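Aclacinomycin-N/aclacinomycin-A oxidase (Streptomyces galilaeus, PDB 2IPI) catalyses the last two steps of aclacinomycin biosynthesis, oxidising the terminal sugar of the antibiotic with O2 at a bicovalently bound FAD. Local coordinates at residues C90-F94 with N468-V472; L177-V182 with V194-S198; F358-K364 with M424-D430. All blocks are in the same frame, centred on the assembly; numbering follows the deposited sequence.

How the contacts relate
Contacts 1 and 3 are neighbours, with centres about 12 Å apart, and two salt bridges join them: Glu-92 to Lys-362 and Asp-471 to Lys-364. Contact 1 brings together loops 374 residues apart in sequence, and both other contacts are formed by the chain between those loops, contact 2 first and contact 3 after it. Contact 3 pairs strands 360-368 and 420-428 at one border of the seven-stranded antiparallel sheet that carries the substrate. Contact 2 pairs strands 177-185 and 191-197 at the border of the five-stranded FAD-domain sheet, about 35 Å from contact 3 between centres. Contact 1 touches both FAD and substrate and holds catalytic Tyr-469, while contact 3 holds substrate-binding Thr-427.

Contact 1: C90-F94 with N468-V472; sequences CFEGF and NYPDV. With FAD (flavin-adenine dinucleotide), chain F.
Pro-470 packs against Glu-92 through CG and against Phe-94 through CB, and this is the tight part of the contact. Its CG lies 3.5 Å from Glu-92 CG, the two side chains sliding past each other in opposite directions, while its CB comes within 3.6 Å of Phe-94 CZ. Glu-92 CB in turn lies over one face of the Phe-94 ring, offset toward the rim. Glu-92 follows Phe-91 in a type I turn from Cys-90 to Gly-93, and its chain bends at chi2 (-82°), which carries the carboxylate past the proline. There Val-472 N donates to Glu-92 OE1 at 3.1 Å with a nearly straight N-H (165°), from above the carboxylate plane. The same OE1 is 4.1 Å from Asp-471 OD1; Lys-362 forms salt bridges with both acids and Lys-364 pairs with Asp-471 OD2, which probably offsets the repulsion.

Toward the flavin the segments meet less closely and a water fills in. It accepts from Phe-91 N, donates to Asn-468 O and also hydrogen-bonds FAD O2'. Phe-91 CD1 comes within 3.5 Å of Asn-468 O, CE1 lies 3.8 Å from FAD C1', and Tyr-469 CD2 approaches the ring edge. At the opposite end, the Phe-94 ring that packs on Pro-470 borders the partly exposed side together with Val-472; both rest on Ala-514.

Both loops touch the cofactor: Cys-90 N donates to FAD O1A at 3.3 Å, and Asn-468, which binds FAD, brings ND2 to 3.1 Å from O3'. Tyr-469 OH, an active-site proton acceptor, bonds AKY O15. A PCMH-type FAD-binding loop thus meets a berberine-bridge-enzyme-like one in the active site of this bicovalent member of the oxygen-dependent FAD-linked oxidoreductase family.

Contact 2: L177-V182 with V194-S198; sequences LYAVEV and VVATS
Val-180 with Ala-196 and Val-182 with Val-194 are the hydrogen-bonded pairs of an antiparallel hairpin whose short strand segments run 166° apart; Ala-179 with Thr-197 and Glu-181 with Val-195 are the non-hydrogen-bonded pairs. Each hydrogen-bonded pair is closed by two backbone bonds; Val-180 N to Ala-196 O is 2.7 Å and Val-182 N to Val-194 O is 3.0 Å. At the Ser-198 end, Ser-198 N lies 2.8 Å from Tyr-178 O, a weak bond (124°). A water spans the same end, donating to Leu-177 O and bonded to Ser-198 OG.

Apolar contacts lie on one face: Val-180 CG1 meets Ala-196 CB at 3.9 Å and Val-182 CB meets Val-194 CG2 at 4.0 Å. On the other, Glu-181 and Val-195 lie side by side, with Glu-181 CG 3.3 Å from Val-195 CG2.

Thr-197 OG1 stands over one face of the Tyr-178 ring, 2.9 Å above the plane and offset toward the rim, without hydrogen-bonding to OH. Chi1 of 170° swings the ring beside the carbonyl carbon.

Tyr-178 and Ala-179 both face Trp-226, a classic beta bulge toward the flanking strand 221-227, where Glu-181 OE2 accepts a hydrogen bond from Trp-226 NE1 and OE1 forms a salt bridge with Arg-224. Helix 205-210 packs through Leu-207 against Val-194 and Ala-196.

Contact 3: F358-K364 with M424-D430; sequences FDRTKSK and MSATWMD. With AKY (methyl (2S,4R)-2-ethyl-2,5,7-trihydroxy-6,11-dioxo-4-{[2,3,6-trideoxy-4-O-{2,6-dideoxy-4-O-[(2S,6S)-6-methyl-5-oxotetrahydro-2h -pyran-2-yl]-alpha-D-lyxo-hexopyranosyl}-3-(dimethylamino)-D-ribo-hexopyranosyl]oxy}-1,2,3,4,6,11-hexahydrotetracene-1-c arboxylate), chain E.
The substrate-binding sheet ends in this antiparallel pair, whose strands 360-364 and 424-428 run 172° apart and line the aclacinomycin pocket. Three hydrogen-bonded pairs, Arg-360 with Trp-428, Lys-362 with Ala-426 and Lys-364 with Met-424, give six backbone bonds, such as Trp-428 N to Arg-360 O at 2.8 Å. On the face holding Thr-361, Ser-363, Ser-425 and Thr-427, the two threonine methyls sit side by side, CG2 to CG2 3.7 Å. Thr-427 turns OG1 beside its backbone N (chi1 -43°), 2.9 Å from the amino-sugar nitrogen N11 of AKY; either atom could donate.

Where the ladder begins, Asp-359 and Arg-360 both face Trp-428 in a classic beta bulge, and Phe-358, in the loop just before the strand, is packed on both ring faces. One face lies over the anthracycline rings, AKY C17 standing 3.3 Å above its centre; the opposite face takes Met-429 CE in a CH-pi contact, 3.8 Å from the centroid and 17° off the normal.

On the other face of the sheet, Arg-360 CB rests over the Trp-428 five-membered ring, 3.8 Å from its centroid, while Trp-428 NE1 bonds Asp-434. Helix 434-448 packs against this side, with Trp-440 on Ala-426 and Ile-441 on Lys-362.

Contact 1: C90-F94 with N468-V472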
loop_
_atom_site.group_PDB
_atom_site.type_symbol
_atom_site.label_atom_id
_atom_site.label_comp_id
_atom_site.label_asym_id
_atom_site.label_seq_id
_atom_site.Cartn_x
_atom_site.Cartn_y
_atom_site.Cartn_z
ATOM N N CYS A 90 7.179 6.169 1.368
ATOM C CA CYS A 90 7.316 6.157 -0.080
ATOM C C CYS A 90 8.459 5.288 -0.605
ATOM O O CYS A 90 9.627 5.638 -0.426
ATOM C CB CYS A 90 7.547 7.591 -0.585
ATOM S SG CYS A 90 6.983 7.773 -2.305
ATOM N N PHE A 91 8.152 4.159 -1.242
ATOM C CA PHE A 91 9.242 3.249 -1.656
ATOM C C PHE A 91 10.225 3.893 -2.623
ATOM O O PHE A 91 11.387 3.497 -2.704
ATOM C CB PHE A 91 8.664 1.991 -2.322
ATOM C CG PHE A 91 8.029 1.017 -1.338
ATOM C CD1 PHE A 91 6.783 0.479 -1.587
ATOM C CD2 PHE A 91 8.731 0.669 -0.196
ATOM C CE1 PHE A 91 6.212 -0.407 -0.688
ATOM C CE2 PHE A 91 8.163 -0.202 0.717
ATOM C CZ PHE A 91 6.911 -0.738 0.453
ATOM N N GLU A 92 9.773 4.893 -3.387
ATOM C CA GLU A 92 10.643 5.517 -4.387
ATOM C C GLU A 92 11.182 6.863 -3.929
ATOM O O GLU A 92 11.857 7.600 -4.643
ATOM C CB GLU A 92 9.881 5.644 -5.709
ATOM C CG GLU A 92 9.799 4.325 -6.463
ATOM C CD GLU A 92 11.079 4.076 -7.268
ATOM O OE1 GLU A 92 10.997 3.379 -8.294
ATOM O OE2 GLU A 92 12.143 4.561 -6.833
ATOM N N GLY A 93 10.905 7.216 -2.663
ATOM C CA GLY A 93 11.492 8.399 -2.072
ATOM C C GLY A 93 11.301 9.681 -2.865
ATOM O O GLY A 93 12.167 10.545 -2.841
ATOM N N PHE A 94 10.193 9.779 -3.560
ATOM C CA PHE A 94 9.733 10.919 -4.335
ATOM C C PHE A 94 9.834 12.238 -3.577
ATOM O O PHE A 94 10.216 13.247 -4.174
ATOM C CB PHE A 94 8.284 10.695 -4.747
ATOM C CG PHE A 94 8.015 9.634 -5.782
ATOM C CD1 PHE A 94 6.771 9.052 -5.881
ATOM C CD2 PHE A 94 8.983 9.231 -6.684
ATOM C CE1 PHE A 94 6.488 8.101 -6.846
ATOM C CE2 PHE A 94 8.733 8.275 -7.643
ATOM C CZ PHE A 94 7.477 7.708 -7.736
ATOM N N ASN A 468 0.691 2.318 -4.661
ATOM C CA ASN A 468 1.548 2.484 -3.491
ATOM C C ASN A 468 2.827 1.664 -3.585
ATOM O O ASN A 468 3.637 1.579 -2.649
ATOM C CB ASN A 468 0.761 2.091 -2.235
ATOM C CG ASN A 468 0.043 3.268 -1.603
ATOM O OD1 ASN A 468 -0.060 4.363 -2.160
ATOM N ND2 ASN A 468 -0.451 3.015 -0.395
ATOM N N TYR A 469 3.015 1.058 -4.744
ATOM C CA TYR A 469 4.201 0.410 -5.222
ATOM C C TYR A 469 4.747 1.157 -6.443
ATOM O O TYR A 469 4.721 0.604 -7.543
ATOM C CB TYR A 469 3.930 -1.031 -5.647
ATOM C CG TYR A 469 3.405 -1.994 -4.607
ATOM C CD1 TYR A 469 2.975 -3.246 -5.029
ATOM C CD2 TYR A 469 3.334 -1.691 -3.257
ATOM C CE1 TYR A 469 2.483 -4.181 -4.139
ATOM C CE2 TYR A 469 2.843 -2.617 -2.349
ATOM C CZ TYR A 469 2.423 -3.851 -2.799
ATOM O OH TYR A 469 1.933 -4.794 -1.922
ATOM N N PRO A 470 5.204 2.388 -6.284
ATOM C CA PRO A 470 5.745 3.114 -7.443
ATOM C C PRO A 470 6.990 2.416 -7.989
ATOM O O PRO A 470 7.782 1.962 -7.159
ATOM C CB PRO A 470 6.165 4.461 -6.859
ATOM C CG PRO A 470 6.467 4.108 -5.427
ATOM C CD PRO A 470 5.301 3.224 -5.082
ATOM N N ASP A 471 7.101 2.371 -9.315
ATOM C CA ASP A 471 8.294 1.829 -9.965
ATOM C C ASP A 471 8.624 2.680 -11.203
ATOM O O ASP A 471 7.950 2.572 -12.217
ATOM C CB ASP A 471 8.092 0.383 -10.366
ATOM C CG ASP A 471 9.299 -0.226 -11.059
ATOM O OD1 ASP A 471 10.427 0.195 -10.800
ATOM O OD2 ASP A 471 9.097 -1.134 -11.896
ATOM N N VAL A 472 9.637 3.520 -11.064
ATOM C CA VAL A 472 9.856 4.495 -12.151
ATOM C C VAL A 472 10.486 3.822 -13.357
ATOM O O VAL A 472 10.610 4.380 -14.446
ATOM C CB VAL A 472 10.639 5.685 -11.574
ATOM C CG1 VAL A 472 12.136 5.436 -11.630
ATOM C CG2 VAL A 472 10.205 6.959 -12.297
HETATM P PA FAD F . 4.885 9.351 2.497
HETATM O O1A FAD F . 6.176 9.234 1.942
HETATM O O2A FAD F . 4.806 10.468 3.437
HETATM O O5B FAD F . 3.795 9.499 1.373
HETATM C C5B FAD F . 3.736 8.671 0.283
HETATM C C4B FAD F . 3.065 9.383 -0.888
HETATM O O4B FAD F . 1.911 10.031 -0.429
HETATM C C3B FAD F . 3.952 10.515 -1.438
HETATM O O3B FAD F . 3.667 10.759 -2.767
HETATM C C2B FAD F . 3.516 11.721 -0.623
HETATM O O2B FAD F . 3.772 12.968 -1.210
HETATM C C1B FAD F . 2.044 11.407 -0.474
HETATM N N9A FAD F . 1.402 12.096 0.664
HETATM C C8A FAD F . 1.801 12.085 1.942
HETATM N N7A FAD F . 0.971 12.798 2.689
HETATM C C5A FAD F . 0.042 13.297 1.874
HETATM C C6A FAD F . -1.068 14.104 2.090
HETATM N N6A FAD F . -1.356 14.438 3.289
HETATM N N1A FAD F . -1.844 14.434 1.071
HETATM C C2A FAD F . -1.556 13.971 -0.123
HETATM N N3A FAD F . -0.520 13.189 -0.364
HETATM C C4A FAD F . 0.282 12.864 0.604
HETATM N N1 FAD F . 0.703 -0.570 1.661
HETATM C C2 FAD F . -0.437 -1.338 1.638
HETATM O O2 FAD F . -1.320 -1.147 0.922
HETATM N N3 FAD F . -0.522 -2.383 2.517
HETATM C C4 FAD F . 0.489 -2.678 3.415
HETATM O O4 FAD F . 0.318 -3.545 4.224
HETATM C C4X FAD F . 1.633 -1.878 3.439
HETATM N N5 FAD F . 2.675 -2.135 4.282
HETATM C C5X FAD F . 3.756 -1.319 4.353
HETATM C C6 FAD F . 4.765 -1.552 5.291
HETATM C C7 FAD F . 5.870 -0.752 5.306
HETATM C C7M FAD F . 6.852 -0.989 6.406
HETATM C C8 FAD F . 5.962 0.358 4.460
HETATM C C8M FAD F . 7.031 1.399 4.710
HETATM C C9 FAD F . 4.939 0.564 3.564
HETATM C C9A FAD F . 3.848 -0.262 3.458
HETATM N N10 FAD F . 2.849 -0.038 2.531
HETATM C C10 FAD F . 1.726 -0.811 2.550
HETATM C "C1'" FAD F . 3.126 0.665 1.242
HETATM C "C2'" FAD F . 2.924 2.182 1.251
HETATM O "O2'" FAD F . 4.053 2.992 1.253
HETATM C "C3'" FAD F . 1.982 2.676 2.324
HETATM O "O3'" FAD F . 0.740 2.047 2.257
HETATM C "C4'" FAD F . 2.010 4.227 2.166
HETATM O "O4'" FAD F . 2.388 4.688 0.932
HETATM C "C5'" FAD F . 2.808 5.062 3.138
HETATM O "O5'" FAD F . 2.504 6.408 2.985
HETATM P P FAD F . 3.280 7.401 3.907
HETATM O O1P FAD F . 2.440 8.463 4.327
HETATM O O2P FAD F . 3.817 6.663 4.967
HETATM O O3P FAD F . 4.541 7.927 3.110
HETATM O O HOH W 1 5.294 3.252 -1.573
#

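Contact 2: L177-V182 with V194-S198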
loop_
_atom_site.group_PDB
_atom_site.type_symbol
_atom_site.label_atom_id
_atom_site.label_comp_id
_atom_site.label_asym_id
_atom_site.label_seq_id
_atom_site.Cartn_x
_atom_site.Cartn_y
_atom_site.Cartn_z
ATOM N N LEU A 177 -14.202 5.160 2.913
ATOM C CA LEU A 177 -13.943 6.584 2.858
ATOM C C LEU A 177 -15.226 7.375 2.588
ATOM O O LEU A 177 -15.813 7.227 1.505
ATOM C CB LEU A 177 -12.997 6.907 1.704
ATOM C CG LEU A 177 -12.264 8.229 1.674
ATOM C CD1 LEU A 177 -11.471 8.504 2.941
ATOM C CD2 LEU A 177 -11.298 8.230 0.486
ATOM N N TYR A 178 -15.639 8.180 3.552
ATOM C CA TYR A 178 -16.791 9.055 3.383
ATOM C C TYR A 178 -16.363 10.415 2.836
ATOM O O TYR A 178 -16.993 10.929 1.911
ATOM C CB TYR A 178 -17.544 9.250 4.706
ATOM C CG TYR A 178 -18.595 10.342 4.635
ATOM C CD1 TYR A 178 -18.429 11.531 5.334
ATOM C CD2 TYR A 178 -19.747 10.171 3.871
ATOM C CE1 TYR A 178 -19.390 12.530 5.261
ATOM C CE2 TYR A 178 -20.712 11.163 3.791
ATOM C CZ TYR A 178 -20.517 12.331 4.491
ATOM O OH TYR A 178 -21.472 13.324 4.422
ATOM N N ALA A 179 -15.305 11.016 3.389
ATOM C CA ALA A 179 -14.998 12.384 2.962
ATOM C C ALA A 179 -13.534 12.743 3.145
ATOM O O ALA A 179 -12.818 12.123 3.936
ATOM C CB ALA A 179 -15.858 13.372 3.742
ATOM N N VAL A 180 -13.105 13.780 2.424
ATOM C CA VAL A 180 -11.728 14.232 2.586
ATOM C C VAL A 180 -11.643 15.752 2.591
ATOM O O VAL A 180 -12.304 16.410 1.784
ATOM C CB VAL A 180 -10.858 13.612 1.463
ATOM C CG1 VAL A 180 -11.314 14.135 0.110
ATOM C CG2 VAL A 180 -9.386 13.871 1.684
ATOM N N GLU A 181 -10.848 16.267 3.511
ATOM C CA GLU A 181 -10.478 17.673 3.615
ATOM C C GLU A 181 -9.106 17.860 2.987
ATOM O O GLU A 181 -8.163 17.181 3.384
ATOM C CB GLU A 181 -10.472 18.147 5.073
ATOM C CG GLU A 181 -11.822 18.460 5.651
ATOM C CD GLU A 181 -12.035 18.082 7.099
ATOM O OE1 GLU A 181 -11.206 18.249 8.008
ATOM O OE2 GLU A 181 -13.153 17.576 7.329
ATOM N N VAL A 182 -9.012 18.729 2.001
ATOM C CA VAL A 182 -7.841 18.906 1.152
ATOM C C VAL A 182 -7.437 20.367 1.013
ATOM O O VAL A 182 -8.295 21.261 1.067
ATOM C CB VAL A 182 -8.103 18.360 -0.268
ATOM C CG1 VAL A 182 -6.792 18.059 -0.983
ATOM C CG2 VAL A 182 -8.970 17.110 -0.220
ATOM N N VAL A 194 -10.819 22.831 1.062
ATOM C CA VAL A 194 -12.037 22.306 0.478
ATOM C C VAL A 194 -12.425 20.974 1.131
ATOM O O VAL A 194 -11.558 20.218 1.575
ATOM C CB VAL A 194 -11.955 22.037 -1.034
ATOM C CG1 VAL A 194 -11.342 23.220 -1.770
ATOM C CG2 VAL A 194 -11.162 20.765 -1.311
ATOM N N VAL A 195 -13.737 20.726 1.144
ATOM C CA VAL A 195 -14.239 19.454 1.654
ATOM C C VAL A 195 -14.936 18.706 0.529
ATOM O O VAL A 195 -15.751 19.234 -0.224
ATOM C CB VAL A 195 -15.165 19.637 2.871
ATOM C CG1 VAL A 195 -16.024 18.416 3.150
ATOM C CG2 VAL A 195 -14.308 19.963 4.089
ATOM N N ALA A 196 -14.604 17.417 0.452
ATOM C CA ALA A 196 -15.124 16.560 -0.595
ATOM C C ALA A 196 -15.692 15.286 0.011
ATOM O O ALA A 196 -14.987 14.588 0.736
ATOM C CB ALA A 196 -14.015 16.288 -1.593
ATOM N N THR A 197 -16.949 15.029 -0.296
ATOM C CA THR A 197 -17.673 13.940 0.380
ATOM C C THR A 197 -18.185 12.954 -0.653
ATOM O O THR A 197 -18.154 13.234 -1.855
ATOM C CB THR A 197 -18.792 14.566 1.241
ATOM O OG1 THR A 197 -19.005 13.834 2.445
ATOM C CG2 THR A 197 -20.104 14.507 0.486
ATOM N N SER A 198 -18.655 11.786 -0.234
ATOM C CA SER A 198 -19.125 10.764 -1.159
ATOM C C SER A 198 -20.619 10.888 -1.440
ATOM O O SER A 198 -21.191 9.987 -2.061
ATOM C CB SER A 198 -18.806 9.381 -0.597
ATOM O OG SER A 198 -19.630 9.083 0.520
HETATM O O HOH W 2 -18.356 6.596 1.395
#

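Contact 3: F358-K364 with M424-D430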
loop_
_atom_site.group_PDB
_atom_site.type_symbol
_atom_site.label_atom_id
_atom_site.label_comp_id
_atom_site.label_asym_id
_atom_site.label_seq_id
_atom_site.Cartn_x
_atom_site.Cartn_y
_atom_site.Cartn_z
ATOM N N PHE A 358 19.640 -2.379 7.345
ATOM C CA PHE A 358 19.502 -2.543 5.897
ATOM C C PHE A 358 18.353 -1.661 5.411
ATOM O O PHE A 358 17.230 -2.127 5.280
ATOM C CB PHE A 358 19.258 -3.991 5.504
ATOM C CG PHE A 358 20.170 -4.996 6.182
ATOM C CD1 PHE A 358 21.387 -5.357 5.646
ATOM C CD2 PHE A 358 19.771 -5.562 7.387
ATOM C CE1 PHE A 358 22.211 -6.277 6.268
ATOM C CE2 PHE A 358 20.571 -6.501 8.013
ATOM C CZ PHE A 358 21.785 -6.852 7.457
ATOM N N ASP A 359 18.671 -0.386 5.171
ATOM C CA ASP A 359 17.603 0.582 4.946
ATOM C C ASP A 359 17.407 0.915 3.465
ATOM O O ASP A 359 16.451 1.639 3.157
ATOM C CB ASP A 359 17.855 1.858 5.741
ATOM C CG ASP A 359 19.070 2.632 5.271
ATOM O OD1 ASP A 359 19.263 3.784 5.720
ATOM O OD2 ASP A 359 19.871 2.101 4.475
ATOM N N ARG A 360 18.265 0.391 2.598
ATOM C CA ARG A 360 18.142 0.662 1.173
ATOM C C ARG A 360 17.278 -0.393 0.489
ATOM O O ARG A 360 17.538 -1.586 0.675
ATOM C CB ARG A 360 19.521 0.722 0.504
ATOM C CG ARG A 360 20.489 1.757 1.035
ATOM C CD ARG A 360 21.490 2.133 -0.063
ATOM N NE ARG A 360 22.063 3.452 0.136
ATOM C CZ ARG A 360 21.986 4.543 -0.599
ATOM N NH1 ARG A 360 22.616 5.642 -0.191
ATOM N NH2 ARG A 360 21.307 4.603 -1.731
ATOM N N THR A 361 16.271 0.005 -0.284
ATOM C CA THR A 361 15.388 -0.931 -0.957
ATOM C C THR A 361 14.994 -0.504 -2.375
ATOM O O THR A 361 14.970 0.661 -2.743
ATOM C CB THR A 361 14.055 -1.150 -0.201
ATOM O OG1 THR A 361 13.316 0.088 -0.249
ATOM C CG2 THR A 361 14.262 -1.484 1.263
ATOM N N LYS A 362 14.661 -1.498 -3.175
ATOM C CA LYS A 362 14.020 -1.376 -4.467
ATOM C C LYS A 362 12.909 -2.401 -4.590
ATOM O O LYS A 362 13.157 -3.585 -4.332
ATOM C CB LYS A 362 15.037 -1.533 -5.607
ATOM C CG LYS A 362 14.476 -1.350 -7.005
ATOM C CD LYS A 362 13.411 -0.292 -7.133
ATOM C CE LYS A 362 13.597 0.791 -8.174
ATOM N NZ LYS A 362 12.266 1.263 -8.680
ATOM N N SER A 363 11.685 -2.001 -4.954
ATOM C CA SER A 363 10.637 -3.016 -5.066
ATOM C C SER A 363 9.664 -2.768 -6.207
ATOM O O SER A 363 9.590 -1.693 -6.813
ATOM C CB SER A 363 9.860 -3.154 -3.747
ATOM O OG SER A 363 9.627 -1.887 -3.170
ATOM N N LYS A 364 8.912 -3.829 -6.529
ATOM C CA LYS A 364 7.975 -3.835 -7.643
ATOM C C LYS A 364 6.934 -4.931 -7.485
ATOM O O LYS A 364 7.243 -6.087 -7.165
ATOM C CB LYS A 364 8.678 -4.005 -8.991
ATOM C CG LYS A 364 10.034 -4.673 -8.869
ATOM C CD LYS A 364 10.700 -4.782 -10.215
ATOM C CE LYS A 364 10.365 -3.667 -11.172
ATOM N NZ LYS A 364 11.462 -2.685 -11.382
ATOM N N MET A 424 7.769 -7.578 -5.079
ATOM C CA MET A 424 9.144 -8.102 -5.089
ATOM C C MET A 424 10.153 -7.015 -4.749
ATOM O O MET A 424 10.009 -5.864 -5.160
ATOM C CB MET A 424 9.516 -8.691 -6.442
ATOM C CG MET A 424 8.415 -9.528 -7.074
ATOM S SD MET A 424 9.010 -10.196 -8.644
ATOM C CE MET A 424 7.677 -11.326 -9.013
ATOM N N SER A 425 11.178 -7.420 -3.997
ATOM C CA SER A 425 12.163 -6.480 -3.511
ATOM C C SER A 425 13.568 -7.069 -3.373
ATOM O O SER A 425 13.735 -8.284 -3.390
ATOM C CB SER A 425 11.742 -5.945 -2.130
ATOM O OG SER A 425 11.866 -6.969 -1.149
ATOM N N ALA A 426 14.489 -6.141 -3.239
ATOM C CA ALA A 426 15.868 -6.239 -2.827
ATOM C C ALA A 426 16.070 -5.194 -1.724
ATOM O O ALA A 426 15.572 -4.070 -1.843
ATOM C CB ALA A 426 16.865 -5.986 -3.942
ATOM N N THR A 427 16.765 -5.615 -0.703
ATOM C CA THR A 427 17.021 -4.857 0.507
ATOM C C THR A 427 18.495 -4.979 0.864
ATOM O O THR A 427 18.990 -6.113 0.806
ATOM C CB THR A 427 16.164 -5.377 1.680
ATOM O OG1 THR A 427 14.835 -5.615 1.202
ATOM C CG2 THR A 427 16.125 -4.338 2.784
ATOM N N TRP A 428 19.132 -3.863 1.180
ATOM C CA TRP A 428 20.566 -3.870 1.472
ATOM C C TRP A 428 21.005 -2.701 2.342
ATOM O O TRP A 428 20.238 -1.824 2.703
ATOM C CB TRP A 428 21.401 -3.889 0.201
ATOM C CG TRP A 428 21.422 -2.740 -0.732
ATOM C CD1 TRP A 428 22.428 -1.811 -0.850
ATOM C CD2 TRP A 428 20.425 -2.364 -1.696
ATOM N NE1 TRP A 428 22.114 -0.892 -1.821
ATOM C CE2 TRP A 428 20.896 -1.202 -2.356
ATOM C CE3 TRP A 428 19.185 -2.872 -2.082
ATOM C CZ2 TRP A 428 20.166 -0.564 -3.361
ATOM C CZ3 TRP A 428 18.468 -2.239 -3.077
ATOM C CH2 TRP A 428 18.959 -1.095 -3.710
ATOM N N MET A 429 22.296 -2.716 2.673
ATOM C CA MET A 429 22.824 -1.653 3.514
ATOM C C MET A 429 23.801 -0.755 2.777
ATOM O O MET A 429 23.849 0.461 2.957
ATOM C CB MET A 429 23.550 -2.231 4.741
ATOM C CG MET A 429 23.856 -1.133 5.747
ATOM S SD MET A 429 24.366 -1.736 7.367
ATOM C CE MET A 429 23.087 -2.926 7.744
ATOM N N ASP A 430 24.631 -1.354 1.898
ATOM C CA ASP A 430 25.661 -0.473 1.356
ATOM C C ASP A 430 25.340 0.044 -0.048
ATOM O O ASP A 430 25.018 -0.748 -0.926
ATOM C CB ASP A 430 27.018 -1.184 1.401
ATOM C CG ASP A 430 27.905 -0.579 0.322
ATOM O OD1 ASP A 430 28.653 0.375 0.605
ATOM O OD2 ASP A 430 27.774 -1.110 -0.802
HETATM O O15 AKY E . 1.907 -4.741 0.866
HETATM C C42 AKY E . 2.911 -4.703 1.601
HETATM C C40 AKY E . 2.911 -5.633 2.839
HETATM C C38 AKY E . 4.164 -5.642 3.616
HETATM C C39 AKY E . 4.288 -4.036 1.194
HETATM C C41 AKY E . 4.983 -3.918 0.052
HETATM O O14 AKY E . 5.169 -3.799 2.267
HETATM C C37 AKY E . 5.367 -4.961 3.061
HETATM O O13 AKY E . 6.291 -4.765 4.101
HETATM C C35 AKY E . 7.632 -4.968 3.769
HETATM C C34 AKY E . 8.197 -6.269 4.347
HETATM C C36 AKY E . 7.206 -7.293 4.467
HETATM O O11 AKY E . 8.939 -6.107 5.673
HETATM C C33 AKY E . 8.486 -3.752 4.085
HETATM O O12 AKY E . 8.036 -2.423 3.504
HETATM C C32 AKY E . 8.941 -3.705 5.405
HETATM C C31 AKY E . 9.744 -4.818 5.720
HETATM O O7 AKY E . 15.280 -8.149 6.377
HETATM C C7 AKY E . 16.221 -7.625 7.315
HETATM C C8 AKY E . 15.755 -7.901 8.691
HETATM C C9 AKY E . 16.101 -9.313 9.090
HETATM O O9 AKY E . 15.654 -10.129 8.062
HETATM C C13 AKY E . 15.493 -9.596 10.415
HETATM C C14 AKY E . 13.988 -9.450 10.184
HETATM C C20 AKY E . 17.519 -8.307 7.020
HETATM C C19 AKY E . 18.148 -9.210 7.881
HETATM C C10 AKY E . 17.570 -9.375 9.266
HETATM C C11 AKY E . 19.388 -9.758 7.553
HETATM C C18 AKY E . 20.027 -9.402 6.366
HETATM C C17 AKY E . 19.414 -8.493 5.494
HETATM C C6 AKY E . 18.170 -7.974 5.833
HETATM O O6 AKY E . 17.555 -7.092 5.017
HETATM C C12 AKY E . 21.308 -9.926 6.080
HETATM O O3 AKY E . 21.869 -10.747 6.837
HETATM C C15 AKY E . 21.978 -9.501 4.905
HETATM C C1 AKY E . 23.269 -9.962 4.656
HETATM C C2 AKY E . 23.996 -9.538 3.543
HETATM C C3 AKY E . 23.388 -8.640 2.666
HETATM C C16 AKY E . 21.365 -8.581 4.026
HETATM C C5 AKY E . 20.080 -8.075 4.318
HETATM O O5 AKY E . 19.480 -7.223 3.632
HETATM C C4 AKY E . 22.098 -8.171 2.901
HETATM O O4 AKY E . 21.576 -7.287 2.012
HETATM O O18 AKY E . 10.939 -4.974 4.939
HETATM C C45 AKY E . 14.567 -7.102 5.704
HETATM C C43 AKY E . 18.080 -8.202 10.098
HETATM O O16 AKY E . 18.274 -7.089 9.597
HETATM O O17 AKY E . 18.361 -8.361 11.424
HETATM C C44 AKY E . 19.748 -8.050 11.614
HETATM O O19 AKY E . 13.983 -6.170 6.580
HETATM C C47 AKY E . 12.503 -6.711 4.298
HETATM N N11 AKY E . 12.625 -6.080 2.972
HETATM C C52 AKY E . 11.888 -6.606 1.874
HETATM C C51 AKY E . 12.848 -4.674 2.917
HETATM C C46 AKY E . 13.507 -7.737 4.810
HETATM C C48 AKY E . 11.839 -5.970 5.459
HETATM C C49 AKY E . 12.890 -5.275 6.308
HETATM C C50 AKY E . 13.125 -3.766 6.176
#